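Local coordinates for protein tapirin (Caldicellulosiruptor kristjanssonii, PDB 6N2B) that probably binds cellulose through its C-terminal beta-helix domain, which carries a calcium ion, and so is likely to help the cell adhere to plant biomass, at residues 199-204 and 413-418; 293-298 and 407-412. All blocks are in the same frame, centred on the assembly; numbering follows the deposited sequence.

Contact 1: residues 199-204 and 413-418; sequences SSWNDL and KNFDFD
F415 is the first residue of 413-418 to meet the earlier segment, touching W201 and N202. The edge of the W201 six-membered ring is turned to the face of F415 in a T-shaped pair, with planes at 85° and centroids 5.6 Å apart. At the start of the F415 side chain, CB lies in the plane of the indole, 4.0 Å from W201 CH2. CG of F415 stands anti to the backbone N (chi1 -165°), which carries the ring past the indole to N202. There N202 CB sits over one face of the phenyl ring in a CH-pi contact, 4.0 Å from the F415 centroid. W201 and N202 are the two middle residues of a type I beta turn from S200 to D203. This turn precedes strand 207-211, the first strand modelled, and the later segment runs back along the outside of the same beta-helix. S200 OG donates a long bond to N202 OD1 from above the carbonyl plane. Two residues on, F417 is buried. Its CZ touches W201 CZ3 at 3.9 Å, the two side chains crossing at about a right angle. CD2 of F415 lies over the centre of the F417 ring. F417 also stacks with Y229.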
loop_
_atom_site.group_PDB
_atom_site.type_symbol
_atom_site.label_atom_id
_atom_site.label_comp_id
_atom_site.label_asym_id
_atom_site.label_seq_id
_atom_site.Cartn_x
_atom_site.Cartn_y
_atom_site.Cartn_z
ATOM N N SER A 199 -11.256 13.527 1.018
ATOM C CA SER A 199 -11.048 12.145 0.562
ATOM C C SER A 199 -11.347 11.132 1.680
ATOM O O SER A 199 -11.084 11.383 2.865
ATOM C CB SER A 199 -9.613 11.931 0.039
ATOM O OG SER A 199 -8.772 11.295 0.999
ATOM N N SER A 200 -11.874 9.974 1.286
ATOM C CA SER A 200 -12.441 9.007 2.213
ATOM C C SER A 200 -11.815 7.644 1.947
ATOM O O SER A 200 -11.632 7.267 0.788
ATOM C CB SER A 200 -13.969 8.968 2.031
ATOM O OG SER A 200 -14.621 8.517 3.200
ATOM N N TRP A 201 -11.481 6.899 3.011
ATOM C CA TRP A 201 -10.913 5.564 2.804
ATOM C C TRP A 201 -11.945 4.526 2.368
ATOM O O TRP A 201 -11.551 3.455 1.897
ATOM C CB TRP A 201 -10.173 5.048 4.059
ATOM C CG TRP A 201 -11.001 4.899 5.294
ATOM C CD1 TRP A 201 -11.011 5.735 6.372
ATOM C CD2 TRP A 201 -11.940 3.850 5.591
ATOM N NE1 TRP A 201 -11.904 5.281 7.316
ATOM C CE2 TRP A 201 -12.489 4.128 6.857
ATOM C CE3 TRP A 201 -12.381 2.712 4.902
ATOM C CZ2 TRP A 201 -13.452 3.310 7.450
ATOM C CZ3 TRP A 201 -13.338 1.908 5.489
ATOM C CH2 TRP A 201 -13.860 2.207 6.754
ATOM N N ASN A 202 -13.243 4.792 2.494
ATOM C CA ASN A 202 -14.213 3.807 2.043
ATOM C C ASN A 202 -14.791 4.120 0.660
ATOM O O ASN A 202 -15.721 3.438 0.220
ATOM C CB ASN A 202 -15.321 3.618 3.090
ATOM C CG ASN A 202 -16.241 4.819 3.236
ATOM O OD1 ASN A 202 -16.225 5.752 2.436
ATOM N ND2 ASN A 202 -17.075 4.778 4.267
ATOM N N ASP A 203 -14.220 5.087 -0.052
ATOM C CA ASP A 203 -14.676 5.498 -1.375
ATOM C C ASP A 203 -13.837 4.818 -2.447
ATOM O O ASP A 203 -12.626 5.035 -2.514
ATOM C CB ASP A 203 -14.565 7.014 -1.516
ATOM C CG ASP A 203 -15.136 7.527 -2.810
ATOM O OD1 ASP A 203 -15.938 6.810 -3.448
ATOM O OD2 ASP A 203 -14.775 8.670 -3.178
ATOM N N LEU A 204 -14.490 4.041 -3.314
ATOM C CA LEU A 204 -13.764 3.321 -4.356
ATOM C C LEU A 204 -12.981 4.268 -5.257
ATOM O O LEU A 204 -11.881 3.935 -5.711
ATOM C CB LEU A 204 -14.735 2.474 -5.184
ATOM C CG LEU A 204 -14.280 1.879 -6.522
ATOM C CD1 LEU A 204 -13.497 0.584 -6.343
ATOM C CD2 LEU A 204 -15.490 1.625 -7.375
ATOM N N LYS A 413 -12.027 -2.742 9.990
ATOM C CA LYS A 413 -12.292 -4.159 10.216
ATOM C C LYS A 413 -13.752 -4.506 9.931
ATOM O O LYS A 413 -14.055 -5.609 9.459
ATOM C CB LYS A 413 -11.928 -4.515 11.658
ATOM C CG LYS A 413 -11.463 -5.947 11.884
ATOM C CD LYS A 413 -11.594 -6.323 13.353
ATOM C CE LYS A 413 -10.345 -5.944 14.169
ATOM N NZ LYS A 413 -9.281 -6.997 14.139
ATOM N N ASN A 414 -14.661 -3.574 10.190
ATOM C CA ASN A 414 -16.086 -3.834 10.096
ATOM C C ASN A 414 -16.665 -3.494 8.737
ATOM O O ASN A 414 -17.852 -3.748 8.512
ATOM C CB ASN A 414 -16.845 -3.051 11.175
ATOM C CG ASN A 414 -16.712 -3.677 12.562
ATOM O OD1 ASN A 414 -16.485 -4.882 12.694
ATOM N ND2 ASN A 414 -16.863 -2.856 13.601
ATOM N N PHE A 415 -15.874 -2.930 7.832
ATOM C CA PHE A 415 -16.381 -2.530 6.523
ATOM C C PHE A 415 -16.220 -3.683 5.540
ATOM O O PHE A 415 -15.103 -4.187 5.343
ATOM C CB PHE A 415 -15.660 -1.282 6.022
ATOM C CG PHE A 415 -16.344 -0.618 4.878
ATOM C CD1 PHE A 415 -17.368 0.285 5.095
ATOM C CD2 PHE A 415 -15.972 -0.902 3.576
ATOM C CE1 PHE A 415 -18.001 0.901 4.032
ATOM C CE2 PHE A 415 -16.605 -0.290 2.511
ATOM C CZ PHE A 415 -17.619 0.612 2.739
ATOM N N ASP A 416 -17.339 -4.108 4.934
ATOM C CA ASP A 416 -17.345 -5.210 3.967
ATOM C C ASP A 416 -17.212 -4.616 2.561
ATOM O O ASP A 416 -18.191 -4.384 1.848
ATOM C CB ASP A 416 -18.607 -6.050 4.137
ATOM C CG ASP A 416 -18.669 -7.234 3.180
ATOM O OD1 ASP A 416 -17.738 -7.411 2.363
ATOM O OD2 ASP A 416 -19.663 -7.993 3.251
ATOM N N PHE A 417 -15.954 -4.370 2.169
ATOM C CA PHE A 417 -15.657 -3.721 0.893
ATOM C C PHE A 417 -16.357 -4.424 -0.258
ATOM O O PHE A 417 -16.904 -3.773 -1.154
ATOM C CB PHE A 417 -14.144 -3.697 0.647
ATOM C CG PHE A 417 -13.420 -2.593 1.374
ATOM C CD1 PHE A 417 -12.931 -2.792 2.664
ATOM C CD2 PHE A 417 -13.217 -1.358 0.771
ATOM C CE1 PHE A 417 -12.266 -1.784 3.341
ATOM C CE2 PHE A 417 -12.547 -0.338 1.447
ATOM C CZ PHE A 417 -12.072 -0.555 2.729
ATOM N N ASP A 418 -16.358 -5.756 -0.243
ATOM C CA ASP A 418 -16.958 -6.504 -1.340
ATOM C C ASP A 418 -18.448 -6.257 -1.440
ATOM O O ASP A 418 -19.011 -6.311 -2.537
ATOM C CB ASP A 418 -16.700 -7.988 -1.150
ATOM C CG ASP A 418 -15.585 -8.481 -2.003
ATOM O OD1 ASP A 418 -15.647 -8.210 -3.225
ATOM O OD2 ASP A 418 -14.661 -9.129 -1.457
#

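Contact 2: residues 293-298 and 407-412; sequences KIYTGL and PFIDDI
I409 lies over one face of the Y295 ring, and the two side chains cross at about a right angle. CG2 is the branch that does most of the touching. It sits 3.7 Å from the ring centroid of Y295, 16° off the normal, in a CH-pi contact. I409 CD1 adds a second touch at Y295 CD1, 3.7 Å away. With chi1 at 165°, the tyrosine ring swings away from its backbone N and stands against the isoleucine.

F408 faces the strand one residue earlier in the helix. I409 CG1 rests over one face of its ring, so the isoleucine is held between two aromatic groups. K293 brings its aliphatic chain to the far end of this phenyl, with CD 3.9 Å from F408 CE2. No hydrogen bond joins the two segments. The Y295 hydroxyl instead hydrogen-bonds D317, and probably also K413. Replacing Y295 by an alanine is likely to leave I409 CG2 without its ring face and D317 and K413 without the hydroxyl they share.

The axes of strand 293-296 and helix 408-412 come within 10.3 Å at 55°. The strand pairs in parallel with 269-272 and 314-316 in the beta-helix. The helix packs on all three strands, F408 reaching I269 and I409 reaching Y315.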
loop_
_atom_site.group_PDB
_atom_site.type_symbol
_atom_site.label_atom_id
_atom_site.label_comp_id
_atom_site.label_asym_id
_atom_site.label_seq_id
_atom_site.Cartn_x
_atom_site.Cartn_y
_atom_site.Cartn_z
ATOM N N LYS A 293 -0.549 6.600 10.763
ATOM C CA LYS A 293 -1.086 5.578 11.654
ATOM C C LYS A 293 -0.941 4.210 10.995
ATOM O O LYS A 293 -1.241 4.051 9.809
ATOM C CB LYS A 293 -2.549 5.871 12.000
ATOM C CG LYS A 293 -2.855 7.352 12.170
ATOM C CD LYS A 293 -4.299 7.598 12.569
ATOM C CE LYS A 293 -4.646 9.086 12.514
ATOM N NZ LYS A 293 -5.868 9.410 13.313
ATOM N N ILE A 294 -0.448 3.242 11.756
ATOM C CA ILE A 294 -0.307 1.865 11.312
ATOM C C ILE A 294 -1.094 0.975 12.258
ATOM O O ILE A 294 -1.019 1.145 13.482
ATOM C CB ILE A 294 1.167 1.415 11.292
ATOM C CG1 ILE A 294 1.998 2.294 10.362
ATOM C CG2 ILE A 294 1.267 -0.073 10.931
ATOM C CD1 ILE A 294 3.452 1.865 10.280
ATOM N N TYR A 295 -1.836 0.022 11.701
ATOM C CA TYR A 295 -2.426 -1.046 12.497
ATOM C C TYR A 295 -2.077 -2.382 11.863
ATOM O O TYR A 295 -2.159 -2.534 10.641
ATOM C CB TYR A 295 -3.963 -0.909 12.623
ATOM C CG TYR A 295 -4.649 -2.179 13.119
ATOM C CD1 TYR A 295 -4.764 -2.450 14.484
ATOM C CD2 TYR A 295 -5.169 -3.115 12.225
ATOM C CE1 TYR A 295 -5.377 -3.619 14.948
ATOM C CE2 TYR A 295 -5.777 -4.279 12.680
ATOM C CZ TYR A 295 -5.879 -4.522 14.043
ATOM O OH TYR A 295 -6.479 -5.675 14.496
ATOM N N THR A 296 -1.674 -3.344 12.687
ATOM C CA THR A 296 -1.610 -4.739 12.264
ATOM C C THR A 296 -2.416 -5.615 13.214
ATOM O O THR A 296 -2.604 -5.290 14.392
ATOM C CB THR A 296 -0.181 -5.293 12.201
ATOM O OG1 THR A 296 0.181 -5.815 13.486
ATOM C CG2 THR A 296 0.803 -4.228 11.793
ATOM N N GLY A 297 -2.887 -6.742 12.683
ATOM C CA GLY A 297 -3.530 -7.769 13.481
ATOM C C GLY A 297 -2.519 -8.705 14.106
ATOM O O GLY A 297 -1.358 -8.345 14.332
ATOM N N LEU A 298 -2.955 -9.949 14.340
ATOM C CA LEU A 298 -2.184 -10.919 15.118
ATOM C C LEU A 298 -0.849 -11.298 14.485
ATOM O O LEU A 298 0.060 -11.733 15.205
ATOM C CB LEU A 298 -3.018 -12.182 15.342
ATOM C CG LEU A 298 -4.300 -11.951 16.149
ATOM C CD1 LEU A 298 -5.230 -13.131 16.060
ATOM C CD2 LEU A 298 -3.999 -11.625 17.614
ATOM N N PRO A 407 -10.872 4.626 17.039
ATOM C CA PRO A 407 -12.015 3.939 16.414
ATOM C C PRO A 407 -11.832 3.551 14.956
ATOM O O PRO A 407 -12.598 2.703 14.471
ATOM C CB PRO A 407 -13.156 4.954 16.563
ATOM C CG PRO A 407 -12.466 6.280 16.751
ATOM C CD PRO A 407 -11.230 5.971 17.527
ATOM N N PHE A 408 -10.853 4.119 14.241
ATOM C CA PHE A 408 -10.714 3.780 12.822
ATOM C C PHE A 408 -10.432 2.301 12.626
ATOM O O PHE A 408 -10.774 1.737 11.580
ATOM C CB PHE A 408 -9.618 4.626 12.146
ATOM C CG PHE A 408 -8.205 4.146 12.399
ATOM C CD1 PHE A 408 -7.631 3.180 11.602
ATOM C CD2 PHE A 408 -7.442 4.701 13.408
ATOM C CE1 PHE A 408 -6.335 2.741 11.830
ATOM C CE2 PHE A 408 -6.143 4.275 13.630
ATOM C CZ PHE A 408 -5.589 3.288 12.837
ATOM N N ILE A 409 -9.803 1.663 13.612
ATOM C CA ILE A 409 -9.461 0.255 13.478
ATOM C C ILE A 409 -10.723 -0.576 13.305
ATOM O O ILE A 409 -10.848 -1.361 12.357
ATOM C CB ILE A 409 -8.627 -0.208 14.683
ATOM C CG1 ILE A 409 -7.273 0.493 14.660
ATOM C CG2 ILE A 409 -8.463 -1.740 14.668
ATOM C CD1 ILE A 409 -6.561 0.471 15.969
ATOM N N ASP A 410 -11.689 -0.403 14.205
ATOM C CA ASP A 410 -12.891 -1.218 14.096
ATOM C C ASP A 410 -13.685 -0.841 12.856
ATOM O O ASP A 410 -14.165 -1.723 12.135
ATOM C CB ASP A 410 -13.737 -1.098 15.363
ATOM C CG ASP A 410 -13.199 -1.954 16.510
ATOM O OD1 ASP A 410 -12.451 -2.923 16.243
ATOM O OD2 ASP A 410 -13.521 -1.652 17.681
ATOM N N ASP A 411 -13.779 0.460 12.566
ATOM C CA ASP A 411 -14.456 0.939 11.363
ATOM C C ASP A 411 -14.019 0.175 10.119
ATOM O O ASP A 411 -14.849 -0.240 9.301
ATOM C CB ASP A 411 -14.173 2.427 11.164
ATOM C CG ASP A 411 -14.882 3.296 12.164
ATOM O OD1 ASP A 411 -15.774 2.790 12.891
ATOM O OD2 ASP A 411 -14.538 4.493 12.217
ATOM N N ILE A 412 -12.713 -0.002 9.952
ATOM C CA ILE A 412 -12.196 -0.649 8.751
ATOM C C ILE A 412 -12.368 -2.157 8.838
ATOM O O ILE A 412 -12.820 -2.801 7.882
ATOM C CB ILE A 412 -10.728 -0.245 8.527
ATOM C CG1 ILE A 412 -10.673 1.252 8.175
ATOM C CG2 ILE A 412 -10.089 -1.136 7.466
ATOM C CD1 ILE A 412 -9.300 1.791 7.934
#

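Both contacts fasten the same run, helix 408-413 and the loop after it. Contact 1 ties it to the loop before strand 207-211, and contact 2 to strand 293-296 of the beta-helix. The centres of contact 1 and contact 2 are about 13 Å apart. Contact 2 is the buried one and docks a helix on a strand. Contact 1 is partly buried and joins two segments with little regular structure. Neither has a hydrogen bond across it. Both include a CH-pi contact. Contact 1 adds an edge-to-face ring pair, while contact 2 adds the lysine chain beside F408. The two also touch directly, where W201 CZ2 packs on I412 CG1 at 3.5 Å. Both lie away from the calcium site.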